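Local atomic coordinates of DNA helicase RecQ (Deinococcus radiodurans, PDB entry 4Q48), a protein that probably couples ATP hydrolysis to the unwinding of duplex DNA while translocating 3'-5', the present chain being its catalytic core. Residues Leu54-Pro59 with Leu141-Glu146; Thr66-Ser71 with Asp116-Ala121; Val410-Arg415 with Gly504-Leu509; Leu480-Ala485 with Thr494-Gly499. All blocks are in the same frame, centred on the assembly; numbering follows the deposited sequence.

Interaction 1: residues Leu54-Pro59 with Leu141-Glu146; sequences LCYQLP and LFAIDE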
loop_
_atom_site.group_PDB
_atom_site.type_symbol
_atom_site.label_atom_id
_atom_site.label_comp_id
_atom_site.label_asym_id
_atom_site.label_seq_id
_atom_site.Cartn_x
_atom_site.Cartn_y
_atom_site.Cartn_z
ATOM N N LEU A 54 5.634 5.374 -16.616
ATOM C CA LEU A 54 6.305 6.527 -17.208
ATOM C C LEU A 54 7.667 6.811 -16.569
ATOM O O LEU A 54 8.584 7.329 -17.200
ATOM C CB LEU A 54 5.407 7.746 -17.029
ATOM C CG LEU A 54 5.772 9.124 -17.556
ATOM C CD1 LEU A 54 5.743 9.136 -19.070
ATOM C CD2 LEU A 54 4.800 10.133 -17.003
ATOM N N CYS A 55 7.762 6.479 -15.290
ATOM C CA CYS A 55 8.897 6.817 -14.462
ATOM C C CYS A 55 10.154 6.019 -14.785
ATOM O O CYS A 55 11.250 6.381 -14.345
ATOM C CB CYS A 55 8.507 6.646 -13.001
ATOM S SG CYS A 55 7.267 7.880 -12.489
ATOM N N TYR A 56 10.010 4.911 -15.503
ATOM C CA TYR A 56 11.190 4.236 -16.002
ATOM C C TYR A 56 11.198 4.173 -17.517
ATOM O O TYR A 56 12.260 4.174 -18.128
ATOM C CB TYR A 56 11.333 2.834 -15.409
ATOM C CG TYR A 56 10.202 1.883 -15.678
ATOM C CD1 TYR A 56 10.069 1.249 -16.907
ATOM C CD2 TYR A 56 9.286 1.576 -14.678
ATOM C CE1 TYR A 56 9.023 0.357 -17.144
ATOM C CE2 TYR A 56 8.243 0.687 -14.903
ATOM C CZ TYR A 56 8.111 0.079 -16.130
ATOM O OH TYR A 56 7.072 -0.809 -16.336
ATOM N N GLN A 57 10.024 4.112 -18.126
ATOM C CA GLN A 57 9.913 4.033 -19.581
ATOM C C GLN A 57 10.463 5.281 -20.251
ATOM O O GLN A 57 11.185 5.207 -21.239
ATOM C CB GLN A 57 8.455 3.848 -19.974
ATOM C CG GLN A 57 7.907 2.475 -19.662
ATOM C CD GLN A 57 6.416 2.397 -19.877
ATOM O OE1 GLN A 57 5.708 3.395 -19.788
ATOM N NE2 GLN A 57 5.936 1.218 -20.198
ATOM N N LEU A 58 10.135 6.435 -19.690
ATOM C CA LEU A 58 10.575 7.700 -20.251
ATOM C C LEU A 58 12.088 7.882 -20.034
ATOM O O LEU A 58 12.808 8.190 -20.983
ATOM C CB LEU A 58 9.761 8.855 -19.654
ATOM C CG LEU A 58 9.947 10.270 -20.178
ATOM C CD1 LEU A 58 10.137 10.277 -21.672
ATOM C CD2 LEU A 58 8.730 11.091 -19.805
ATOM N N PRO A 59 12.577 7.685 -18.790
ATOM C CA PRO A 59 14.036 7.690 -18.655
ATOM C C PRO A 59 14.730 6.672 -19.576
ATOM O O PRO A 59 15.805 6.987 -20.091
ATOM C CB PRO A 59 14.250 7.324 -17.182
ATOM C CG PRO A 59 13.006 7.775 -16.505
ATOM C CD PRO A 59 11.911 7.526 -17.481
ATOM N N LEU A 141 19.349 1.495 -17.748
ATOM C CA LEU A 141 19.068 1.413 -16.312
ATOM C C LEU A 141 18.451 0.088 -15.915
ATOM O O LEU A 141 18.163 -0.758 -16.753
ATOM C CB LEU A 141 18.128 2.543 -15.883
ATOM C CG LEU A 141 16.781 2.577 -16.629
ATOM C CD1 LEU A 141 15.655 1.882 -15.809
ATOM C CD2 LEU A 141 16.397 3.996 -17.034
ATOM N N PHE A 142 18.262 -0.077 -14.615
ATOM C CA PHE A 142 17.414 -1.126 -14.059
ATOM C C PHE A 142 16.198 -0.519 -13.370
ATOM O O PHE A 142 16.354 0.323 -12.474
ATOM C CB PHE A 142 18.189 -1.963 -13.057
ATOM C CG PHE A 142 19.245 -2.811 -13.664
ATOM C CD1 PHE A 142 18.908 -3.947 -14.380
ATOM C CD2 PHE A 142 20.587 -2.466 -13.548
ATOM C CE1 PHE A 142 19.899 -4.760 -14.944
ATOM C CE2 PHE A 142 21.570 -3.248 -14.111
ATOM C CZ PHE A 142 21.223 -4.406 -14.814
ATOM N N ALA A 143 14.996 -0.936 -13.773
ATOM C CA ALA A 143 13.771 -0.595 -13.026
ATOM C C ALA A 143 13.247 -1.827 -12.354
ATOM O O ALA A 143 12.868 -2.794 -13.030
ATOM C CB ALA A 143 12.726 -0.031 -13.927
ATOM N N ILE A 144 13.225 -1.807 -11.023
ATOM C CA ILE A 144 12.617 -2.896 -10.259
ATOM C C ILE A 144 11.162 -2.530 -9.917
ATOM O O ILE A 144 10.899 -1.712 -9.028
ATOM C CB ILE A 144 13.427 -3.216 -8.990
ATOM C CG1 ILE A 144 14.803 -3.773 -9.365
ATOM C CG2 ILE A 144 12.752 -4.272 -8.171
ATOM C CD1 ILE A 144 15.946 -2.769 -9.244
ATOM N N ASP A 145 10.222 -3.098 -10.678
ATOM C CA ASP A 145 8.802 -2.863 -10.442
ATOM C C ASP A 145 8.283 -3.856 -9.417
ATOM O O ASP A 145 8.782 -4.987 -9.329
ATOM C CB ASP A 145 7.975 -2.971 -11.726
ATOM C CG ASP A 145 6.720 -2.096 -11.679
ATOM O OD1 ASP A 145 6.219 -1.835 -10.553
ATOM O OD2 ASP A 145 6.241 -1.665 -12.757
ATOM N N GLU A 146 7.276 -3.419 -8.663
ATOM C CA GLU A 146 6.783 -4.162 -7.508
ATOM C C GLU A 146 7.894 -4.544 -6.542
ATOM O O GLU A 146 8.006 -5.712 -6.148
ATOM C CB GLU A 146 6.020 -5.400 -7.960
ATOM C CG GLU A 146 4.567 -5.073 -8.270
ATOM C CD GLU A 146 4.074 -5.786 -9.488
ATOM O OE1 GLU A 146 4.920 -6.385 -10.182
ATOM O OE2 GLU A 146 2.852 -5.762 -9.750
#
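Y56 meets A143 where helix 50-62 packs on strand 139-145, the two short axes 9.2 Å apart and running nearly antiparallel. Its CB lies 3.5 Å from A143 CB, and the methyl also reaches CG of the ring. With CG set between its backbone N and carbonyl carbon (chi1 60°), the ring extends along the strand toward D145. D145 OD2 lies at the ring's edge, 3.8 Å from Y56 CE2, with the ring and carboxylate planes 75° apart. The phenol has its hydrogen bond elsewhere, to the Y119 hydroxyl. An alanine in place of Y56 would probably leave a gap where the ring lay beside A143 and D145, and the Y119 hydroxyl without this partner. One turn further on, P59 rests CB against L141 CD2 at 4.0 Å, while L141 CD1 reaches back toward Y56 CB. D145 belongs to the DEAH-type motif II; its OD1 accepts the N-H of E146 and forms a salt bridge with K52, an ADP-binding residue. No hydrogen bond joins the two segments, so the helix that begins in the P-loop is seated on the strand by apolar contact, with the polar groups near K52 at one end.

Interaction 2: residues Thr66-Ser71 with Asp116-Ala121; sequences TGIVVS and DLLYVA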
loop_
_atom_site.group_PDB
_atom_site.type_symbol
_atom_site.label_atom_id
_atom_site.label_comp_id
_atom_site.label_asym_id
_atom_site.label_seq_id
_atom_site.Cartn_x
_atom_site.Cartn_y
_atom_site.Cartn_z
ATOM N N THR A 66 19.166 0.347 -23.425
ATOM C CA THR A 66 17.936 -0.321 -23.068
ATOM C C THR A 66 17.613 -0.262 -21.568
ATOM O O THR A 66 18.481 -0.551 -20.737
ATOM C CB THR A 66 18.030 -1.769 -23.474
ATOM O OG1 THR A 66 18.456 -1.840 -24.839
ATOM C CG2 THR A 66 16.705 -2.509 -23.255
ATOM N N GLY A 67 16.370 0.093 -21.228
ATOM C CA GLY A 67 15.884 -0.050 -19.871
ATOM C C GLY A 67 15.614 -1.506 -19.535
ATOM O O GLY A 67 14.932 -2.205 -20.259
ATOM N N ILE A 68 16.127 -1.964 -18.406
ATOM C CA ILE A 68 15.933 -3.348 -18.006
ATOM C C ILE A 68 14.906 -3.350 -16.887
ATOM O O ILE A 68 15.205 -2.932 -15.780
ATOM C CB ILE A 68 17.256 -3.990 -17.521
ATOM C CG1 ILE A 68 18.342 -3.857 -18.584
ATOM C CG2 ILE A 68 17.056 -5.439 -17.182
ATOM C CD1 ILE A 68 17.949 -4.453 -19.913
ATOM N N VAL A 69 13.699 -3.820 -17.173
ATOM C CA VAL A 69 12.598 -3.754 -16.204
ATOM C C VAL A 69 12.402 -5.119 -15.561
ATOM O O VAL A 69 12.133 -6.105 -16.238
ATOM C CB VAL A 69 11.262 -3.287 -16.856
ATOM C CG1 VAL A 69 10.215 -3.025 -15.817
ATOM C CG2 VAL A 69 11.475 -2.042 -17.684
ATOM N N VAL A 70 12.574 -5.181 -14.252
ATOM C CA VAL A 70 12.346 -6.417 -13.547
ATOM C C VAL A 70 10.911 -6.509 -13.034
ATOM O O VAL A 70 10.437 -5.604 -12.348
ATOM C CB VAL A 70 13.303 -6.546 -12.388
ATOM C CG1 VAL A 70 13.395 -7.994 -11.957
ATOM C CG2 VAL A 70 14.653 -6.018 -12.796
ATOM N N SER A 71 10.223 -7.594 -13.377
ATOM C CA SER A 71 8.845 -7.819 -12.932
ATOM C C SER A 71 8.474 -9.311 -12.935
ATOM O O SER A 71 8.853 -10.070 -13.848
ATOM C CB SER A 71 7.845 -7.033 -13.798
ATOM O OG SER A 71 6.520 -7.520 -13.629
ATOM N N ASP A 116 14.284 -0.606 -26.580
ATOM C CA ASP A 116 14.238 0.513 -25.671
ATOM C C ASP A 116 13.968 -0.011 -24.276
ATOM O O ASP A 116 14.427 0.539 -23.274
ATOM C CB ASP A 116 13.164 1.490 -26.098
ATOM C CG ASP A 116 13.480 2.136 -27.398
ATOM O OD1 ASP A 116 14.470 2.912 -27.432
ATOM O OD2 ASP A 116 12.724 1.886 -28.366
ATOM N N LEU A 117 13.186 -1.078 -24.233
ATOM C CA LEU A 117 12.815 -1.708 -22.986
ATOM C C LEU A 117 12.951 -3.202 -23.102
ATOM O O LEU A 117 12.654 -3.785 -24.142
ATOM C CB LEU A 117 11.382 -1.355 -22.586
ATOM C CG LEU A 117 11.148 0.119 -22.327
ATOM C CD1 LEU A 117 9.672 0.391 -22.353
ATOM C CD2 LEU A 117 11.777 0.512 -21.015
ATOM N N LEU A 118 13.457 -3.813 -22.049
ATOM C CA LEU A 118 13.459 -5.248 -21.949
ATOM C C LEU A 118 12.783 -5.666 -20.649
ATOM O O LEU A 118 13.250 -5.360 -19.543
ATOM C CB LEU A 118 14.870 -5.799 -22.012
ATOM C CG LEU A 118 14.820 -7.319 -21.882
ATOM C CD1 LEU A 118 14.190 -7.920 -23.116
ATOM C CD2 LEU A 118 16.190 -7.891 -21.659
ATOM N N TYR A 119 11.653 -6.341 -20.783
ATOM C CA TYR A 119 10.957 -6.890 -19.630
ATOM C C TYR A 119 11.489 -8.298 -19.342
ATOM O O TYR A 119 11.501 -9.167 -20.218
ATOM C CB TYR A 119 9.440 -6.874 -19.887
ATOM C CG TYR A 119 8.830 -5.485 -19.786
ATOM C CD1 TYR A 119 8.729 -4.648 -20.891
ATOM C CD2 TYR A 119 8.402 -5.000 -18.570
ATOM C CE1 TYR A 119 8.180 -3.374 -20.774
ATOM C CE2 TYR A 119 7.857 -3.754 -18.449
ATOM C CZ TYR A 119 7.745 -2.941 -19.537
ATOM O OH TYR A 119 7.192 -1.689 -19.340
ATOM N N VAL A 120 11.935 -8.527 -18.116
ATOM C CA VAL A 120 12.584 -9.785 -17.812
ATOM C C VAL A 120 12.170 -10.310 -16.444
ATOM O O VAL A 120 12.241 -9.611 -15.443
ATOM C CB VAL A 120 14.136 -9.618 -17.885
ATOM C CG1 VAL A 120 14.577 -8.369 -17.134
ATOM C CG2 VAL A 120 14.872 -10.857 -17.380
ATOM N N ALA A 121 11.718 -11.552 -16.418
ATOM C CA ALA A 121 11.383 -12.204 -15.181
ATOM C C ALA A 121 12.653 -12.301 -14.345
ATOM O O ALA A 121 13.741 -12.474 -14.884
ATOM C CB ALA A 121 10.800 -13.576 -15.449
#
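Neighbouring parallel strands of the RecA-like sheet in the first helicase domain meet here, G67 to V70 pairing in order with L117 to V120. Four backbone hydrogen bonds join them: G67 N gives to D116 O and V69 N to L118 O (2.9 Å), while L118 N gives to G67 O and V120 N to V69 O (3.1 Å). G67 and V69 thus each use both N-H and C=O across this pair. On the face carrying V69 and Y119, the two side chains lie side by side and point the same way. V69 CG2 stands 4.1 Å above the plane of the Y119 ring, offset toward its rim, and V69 CG1 comes to 3.6 Å from Y119 CE2. M77 and L84 of helix 74-84 also touch this tyrosine, and its hydroxyl bonds to Y56 OH and Q57 NE2 of helix 50-62. On the other face this pair meets through aliphatic groups. I68 CD1 lies 4.0 Å from L118 CB, the two side chains running alongside each other, and I68 CG2 meets V120 CG1 at 3.8 Å. V120 CG1 sits between its own backbone N and carbonyl carbon (chi1 47°), which turns it to the neighbouring strand. At the start of the pair, T66 CG2 lies against the backbone at L118 N, 3.7 Å away. A121 occupies the N-cap position of the short helix 122-125. Neighbouring parallel strands with helices 50-62 and 74-84 packed on the V69/Y119 face fit the RecA-like core of P-loop NTPases, here the DEAD/DEAH-box domain, first of the two RecA-like domains.

Interaction 3: residues Val410-Arg415 with Gly504-Leu509; sequences VRDLTR and GQKLLL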
loop_
_atom_site.group_PDB
_atom_site.type_symbol
_atom_site.label_atom_id
_atom_site.label_comp_id
_atom_site.label_asym_id
_atom_site.label_seq_id
_atom_site.Cartn_x
_atom_site.Cartn_y
_atom_site.Cartn_z
ATOM N N VAL A 410 -14.335 12.495 21.676
ATOM C CA VAL A 410 -12.979 12.027 21.877
ATOM C C VAL A 410 -12.416 12.265 23.273
ATOM O O VAL A 410 -12.673 13.273 23.918
ATOM C CB VAL A 410 -12.027 12.665 20.843
ATOM C CG1 VAL A 410 -12.369 12.180 19.440
ATOM C CG2 VAL A 410 -12.060 14.178 20.922
ATOM N N ARG A 411 -11.639 11.301 23.732
ATOM C CA ARG A 411 -10.804 11.511 24.897
ATOM C C ARG A 411 -9.448 12.116 24.481
ATOM O O ARG A 411 -8.814 11.645 23.534
ATOM C CB ARG A 411 -10.603 10.190 25.629
ATOM C CG ARG A 411 -11.885 9.449 25.858
ATOM C CD ARG A 411 -11.580 8.037 26.223
ATOM N NE ARG A 411 -10.548 7.970 27.254
ATOM C CZ ARG A 411 -9.817 6.883 27.498
ATOM N NH1 ARG A 411 -10.002 5.785 26.758
ATOM N NH2 ARG A 411 -8.895 6.899 28.462
ATOM N N ASP A 412 -9.011 13.164 25.176
ATOM C CA ASP A 412 -7.732 13.778 24.853
ATOM C C ASP A 412 -6.664 13.168 25.769
ATOM O O ASP A 412 -6.728 13.298 26.986
ATOM C CB ASP A 412 -7.763 15.299 25.007
ATOM C CG ASP A 412 -6.492 15.956 24.496
ATOM O OD1 ASP A 412 -5.427 15.303 24.589
ATOM O OD2 ASP A 412 -6.532 17.132 24.022
ATOM N N LEU A 413 -5.685 12.498 25.174
ATOM C CA LEU A 413 -4.639 11.868 25.946
ATOM C C LEU A 413 -3.283 12.398 25.492
ATOM O O LEU A 413 -2.269 11.746 25.645
ATOM C CB LEU A 413 -4.717 10.351 25.817
ATOM C CG LEU A 413 -5.815 9.734 26.669
ATOM C CD1 LEU A 413 -6.006 8.286 26.310
ATOM C CD2 LEU A 413 -5.426 9.864 28.113
ATOM N N THR A 414 -3.296 13.598 24.927
ATOM C CA THR A 414 -2.108 14.284 24.438
ATOM C C THR A 414 -1.029 14.427 25.517
ATOM O O THR A 414 0.145 14.203 25.268
ATOM C CB THR A 414 -2.500 15.665 23.908
ATOM O OG1 THR A 414 -3.437 15.521 22.821
ATOM C CG2 THR A 414 -1.284 16.452 23.504
ATOM N N ARG A 415 -1.448 14.797 26.721
ATOM C CA ARG A 415 -0.563 15.021 27.864
ATOM C C ARG A 415 0.130 13.712 28.235
ATOM O O ARG A 415 1.329 13.673 28.546
ATOM C CB ARG A 415 -1.407 15.562 29.039
ATOM C CG ARG A 415 -0.731 15.852 30.373
ATOM C CD ARG A 415 -1.726 16.496 31.392
ATOM N NE ARG A 415 -2.912 15.663 31.700
ATOM C CZ ARG A 415 -4.181 16.107 31.723
ATOM N NH1 ARG A 415 -4.462 17.393 31.462
ATOM N NH2 ARG A 415 -5.181 15.265 32.008
ATOM N N GLY A 504 2.464 20.526 18.611
ATOM C CA GLY A 504 1.069 20.674 19.014
ATOM C C GLY A 504 0.050 19.603 18.592
ATOM O O GLY A 504 -1.149 19.729 18.878
ATOM N N GLN A 505 0.495 18.558 17.904
ATOM C CA GLN A 505 -0.414 17.473 17.562
ATOM C C GLN A 505 -1.002 16.813 18.820
ATOM O O GLN A 505 -0.366 16.784 19.878
ATOM C CB GLN A 505 0.300 16.433 16.697
ATOM C CG GLN A 505 0.181 16.681 15.191
ATOM C CD GLN A 505 1.225 15.900 14.362
ATOM O OE1 GLN A 505 1.475 14.711 14.608
ATOM N NE2 GLN A 505 1.803 16.566 13.345
ATOM N N LYS A 506 -2.215 16.279 18.690
ATOM C CA LYS A 506 -2.961 15.736 19.814
ATOM C C LYS A 506 -3.090 14.225 19.676
ATOM O O LYS A 506 -3.145 13.709 18.562
ATOM C CB LYS A 506 -4.372 16.331 19.898
ATOM C CG LYS A 506 -4.519 17.765 20.330
ATOM C CD LYS A 506 -6.006 18.155 20.279
ATOM C CE LYS A 506 -6.273 19.679 20.383
ATOM N NZ LYS A 506 -6.102 20.309 21.744
ATOM N N LEU A 507 -3.140 13.512 20.798
ATOM C CA LEU A 507 -3.513 12.093 20.765
ATOM C C LEU A 507 -4.963 11.895 21.200
ATOM O O LEU A 507 -5.279 12.116 22.358
ATOM C CB LEU A 507 -2.616 11.279 21.672
ATOM C CG LEU A 507 -3.025 9.823 21.773
ATOM C CD1 LEU A 507 -2.910 9.180 20.395
ATOM C CD2 LEU A 507 -2.198 9.082 22.808
ATOM N N LEU A 508 -5.862 11.521 20.289
ATOM C CA LEU A 508 -7.275 11.341 20.654
ATOM C C LEU A 508 -7.743 9.903 20.486
ATOM O O LEU A 508 -7.611 9.325 19.424
ATOM C CB LEU A 508 -8.170 12.253 19.819
ATOM C CG LEU A 508 -7.749 13.730 19.681
ATOM C CD1 LEU A 508 -8.810 14.573 18.973
ATOM C CD2 LEU A 508 -7.422 14.335 21.040
ATOM N N LEU A 509 -8.366 9.357 21.520
ATOM C CA LEU A 509 -9.059 8.088 21.428
ATOM C C LEU A 509 -10.585 8.334 21.365
ATOM O O LEU A 509 -11.095 9.376 21.837
ATOM C CB LEU A 509 -8.715 7.193 22.616
ATOM C CG LEU A 509 -7.442 6.338 22.566
ATOM C CD1 LEU A 509 -6.151 7.188 22.562
ATOM C CD2 LEU A 509 -7.427 5.352 23.702
#
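The R411 guanidinium lies near L509, whose CD2 approaches NH1 obliquely at 4.0 Å, while L413 CD1 stands over one face, 3.8 Å above the plane and offset toward the rim. The D412 carboxylate is the second flat group. D412 OD1 takes two bonds from T414: the backbone N-H arrives nearly along the C-O axis at 2.7 Å from T414 N, making an Asx turn, and OG1 donates from the syn side, 28° out of the plane. D412 OD2 faces K506, whose NZ is 3.9 Å away in a long salt bridge, the lysine bending at its last torsion (chi4 -74°) to get there. T414 OG1 is gripped twice, because it also accepts the N-H of L507 at 2.9 Å from L507 N. This bond ties the Asx turn to 504-509 and helps to fix the T414 rotation. The backbones join through R411 N to L509 O, L509 N to R411 O and L413 N to L507 O. Apolar groups fill in beside them: L413 CD1 meets L509 CD1 at 3.9 Å, and V410 CG2 touches L508 CD1 at 3.8 Å. The result is a short antiparallel pair, strands 410-412 and 508-510, that brings together two parts of the RQC region far apart in sequence just where helix 414-426 begins, in keeping with its winged-helix fold.

Interaction 4: residues Leu480-Ala485 with Thr494-Gly499; sequences LGYLSA and TGKSRG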
loop_
_atom_site.group_PDB
_atom_site.type_symbol
_atom_site.label_atom_id
_atom_site.label_comp_id
_atom_site.label_asym_id
_atom_site.label_seq_id
_atom_site.Cartn_x
_atom_site.Cartn_y
_atom_site.Cartn_z
ATOM N N LEU A 480 -0.128 4.253 15.714
ATOM C CA LEU A 480 -0.174 5.433 14.871
ATOM C C LEU A 480 1.233 5.833 14.377
ATOM O O LEU A 480 1.401 6.800 13.611
ATOM C CB LEU A 480 -0.865 6.569 15.627
ATOM C CG LEU A 480 -2.372 6.282 15.858
ATOM C CD1 LEU A 480 -3.033 7.142 16.941
ATOM C CD2 LEU A 480 -3.190 6.388 14.562
ATOM N N GLY A 481 2.240 5.058 14.788
ATOM C CA GLY A 481 3.611 5.278 14.351
ATOM C C GLY A 481 4.361 6.378 15.101
ATOM O O GLY A 481 5.395 6.860 14.630
ATOM N N TYR A 482 3.846 6.787 16.262
ATOM C CA TYR A 482 4.618 7.679 17.108
ATOM C C TYR A 482 5.678 6.868 17.806
ATOM O O TYR A 482 6.740 7.384 18.142
ATOM C CB TYR A 482 3.750 8.382 18.117
ATOM C CG TYR A 482 2.825 9.387 17.500
ATOM C CD1 TYR A 482 3.283 10.643 17.126
ATOM C CD2 TYR A 482 1.494 9.074 17.256
ATOM C CE1 TYR A 482 2.429 11.550 16.553
ATOM C CE2 TYR A 482 0.658 9.973 16.687
ATOM C CZ TYR A 482 1.124 11.201 16.342
ATOM O OH TYR A 482 0.259 12.093 15.771
ATOM N N LEU A 483 5.406 5.583 17.996
ATOM C CA LEU A 483 6.441 4.667 18.456
ATOM C C LEU A 483 6.602 3.568 17.444
ATOM O O LEU A 483 5.671 3.216 16.736
ATOM C CB LEU A 483 6.119 4.057 19.803
ATOM C CG LEU A 483 6.059 5.027 20.951
ATOM C CD1 LEU A 483 5.528 4.271 22.134
ATOM C CD2 LEU A 483 7.412 5.577 21.204
ATOM N N SER A 484 7.793 2.997 17.415
ATOM C CA SER A 484 8.093 1.914 16.501
ATOM C C SER A 484 8.549 0.782 17.389
ATOM O O SER A 484 9.303 0.996 18.353
ATOM C CB SER A 484 9.168 2.315 15.499
ATOM O OG SER A 484 9.195 1.409 14.429
ATOM N N ALA A 485 8.042 -0.414 17.122
ATOM C CA ALA A 485 8.313 -1.511 18.035
ATOM C C ALA A 485 9.491 -2.339 17.610
ATOM O O ALA A 485 10.508 -2.332 18.267
ATOM C CB ALA A 485 7.104 -2.401 18.189
ATOM N N THR A 494 9.853 7.432 17.084
ATOM C CA THR A 494 10.096 7.718 15.670
ATOM C C THR A 494 10.218 9.226 15.409
ATOM O O THR A 494 10.000 10.040 16.311
ATOM C CB THR A 494 8.986 7.189 14.783
ATOM O OG1 THR A 494 7.860 8.071 14.894
ATOM C CG2 THR A 494 8.594 5.767 15.168
ATOM N N GLY A 495 10.565 9.594 14.175
ATOM C CA GLY A 495 10.574 10.992 13.789
ATOM C C GLY A 495 9.243 11.670 14.023
ATOM O O GLY A 495 9.206 12.775 14.566
ATOM N N LYS A 496 8.156 10.982 13.657
ATOM C CA LYS A 496 6.776 11.461 13.812
ATOM C C LYS A 496 6.469 11.925 15.257
ATOM O O LYS A 496 5.523 12.668 15.507
ATOM C CB LYS A 496 5.781 10.361 13.369
ATOM C CG LYS A 496 4.370 10.856 13.074
ATOM C CD LYS A 496 3.335 9.747 12.792
ATOM C CE LYS A 496 2.051 10.396 12.187
ATOM N NZ LYS A 496 0.752 9.647 12.421
ATOM N N SER A 497 7.293 11.518 16.200
ATOM C CA SER A 497 7.088 11.887 17.591
ATOM C C SER A 497 7.169 13.390 17.867
ATOM O O SER A 497 6.683 13.844 18.907
ATOM C CB SER A 497 8.110 11.168 18.473
ATOM O OG SER A 497 9.388 11.788 18.321
ATOM N N ARG A 498 7.818 14.154 16.983
ATOM C CA ARG A 498 7.965 15.607 17.177
ATOM C C ARG A 498 6.571 16.245 17.142
ATOM O O ARG A 498 6.311 17.272 17.789
ATOM C CB ARG A 498 8.878 16.220 16.113
ATOM C CG ARG A 498 9.521 17.550 16.504
ATOM C CD ARG A 498 10.235 18.248 15.327
ATOM N NE ARG A 498 9.927 19.682 15.268
ATOM C CZ ARG A 498 10.469 20.605 16.070
ATOM N NH1 ARG A 498 11.342 20.262 17.009
ATOM N NH2 ARG A 498 10.136 21.884 15.954
ATOM N N GLY A 499 5.673 15.603 16.392
ATOM C CA GLY A 499 4.315 16.084 16.237
ATOM C C GLY A 499 3.645 16.317 17.568
ATOM O O GLY A 499 3.109 17.410 17.828
#
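T494 and G481 form the close-set part of this contact. T494 OG1 donates to G481 O at 2.8 Å, lying in the carbonyl plane, and T494 N gives a longer bond to Y482 O at 3.3 Å, from above that carbonyl's plane. The hydroxyl is set between the threonine's backbone N and carbonyl carbon (chi1 77°), which leaves T494 CG2 turned to S484 CB, 3.5 Å away. T494 O is occupied as well, accepting both N and OG of S497, so the turn into helix 498-501 is held from within. The Y482 ring follows: Y482 CD1 is 3.4 Å from K496 O, and S497 CA comes to the ring's edge. The looser side, at the margin of the contact, belongs to the long side chain of K496. Its CG is anti to the backbone N (chi1 -162°) and the chain is extended beyond, so it runs obliquely across the tyrosine with CD 4.3 Å above one face, near the rim. K496 NZ donates a hydrogen bond to L480 O at 3.2 Å, in the carbonyl plane. An alanine in place of K496 would probably leave L480 O without this donor and uncover part of the Y482 face. G481, at positive phi, closes helix 467-479 with a Schellman motif; the lysine and the threonine bind the carbonyls of L480 and G481 at this end of the helix. From there strand 483-484 pairs with 492-493 in a hairpin consistent with the wing of the RQC winged helix, while Y482 and L483 pack onto L477 of helix 467-479 and L421 of helix 414-426.

The four contacts fall into two pairs in different domains. Interactions 1 and 2, with centres about 8 Å apart, share the seven-stranded parallel sheet of the first helicase domain: strand 66-70 lies between 117-120 and 139-145, and V70 N probably bonds to A143 O at 2.7 Å. Interactions 3 and 4 lie in the RQC domain, centres about 14 Å apart, with a probable hydrogen bond of 2.9 Å from Q505 N to G499 O. In each pair one contact encloses the other in sequence, 2 within 1 and 4 within 3. Interactions 1 and 3, about 42 Å apart between centres, belong to the ATP-binding domain and to the probable winged-helix RQC domain, and do not touch.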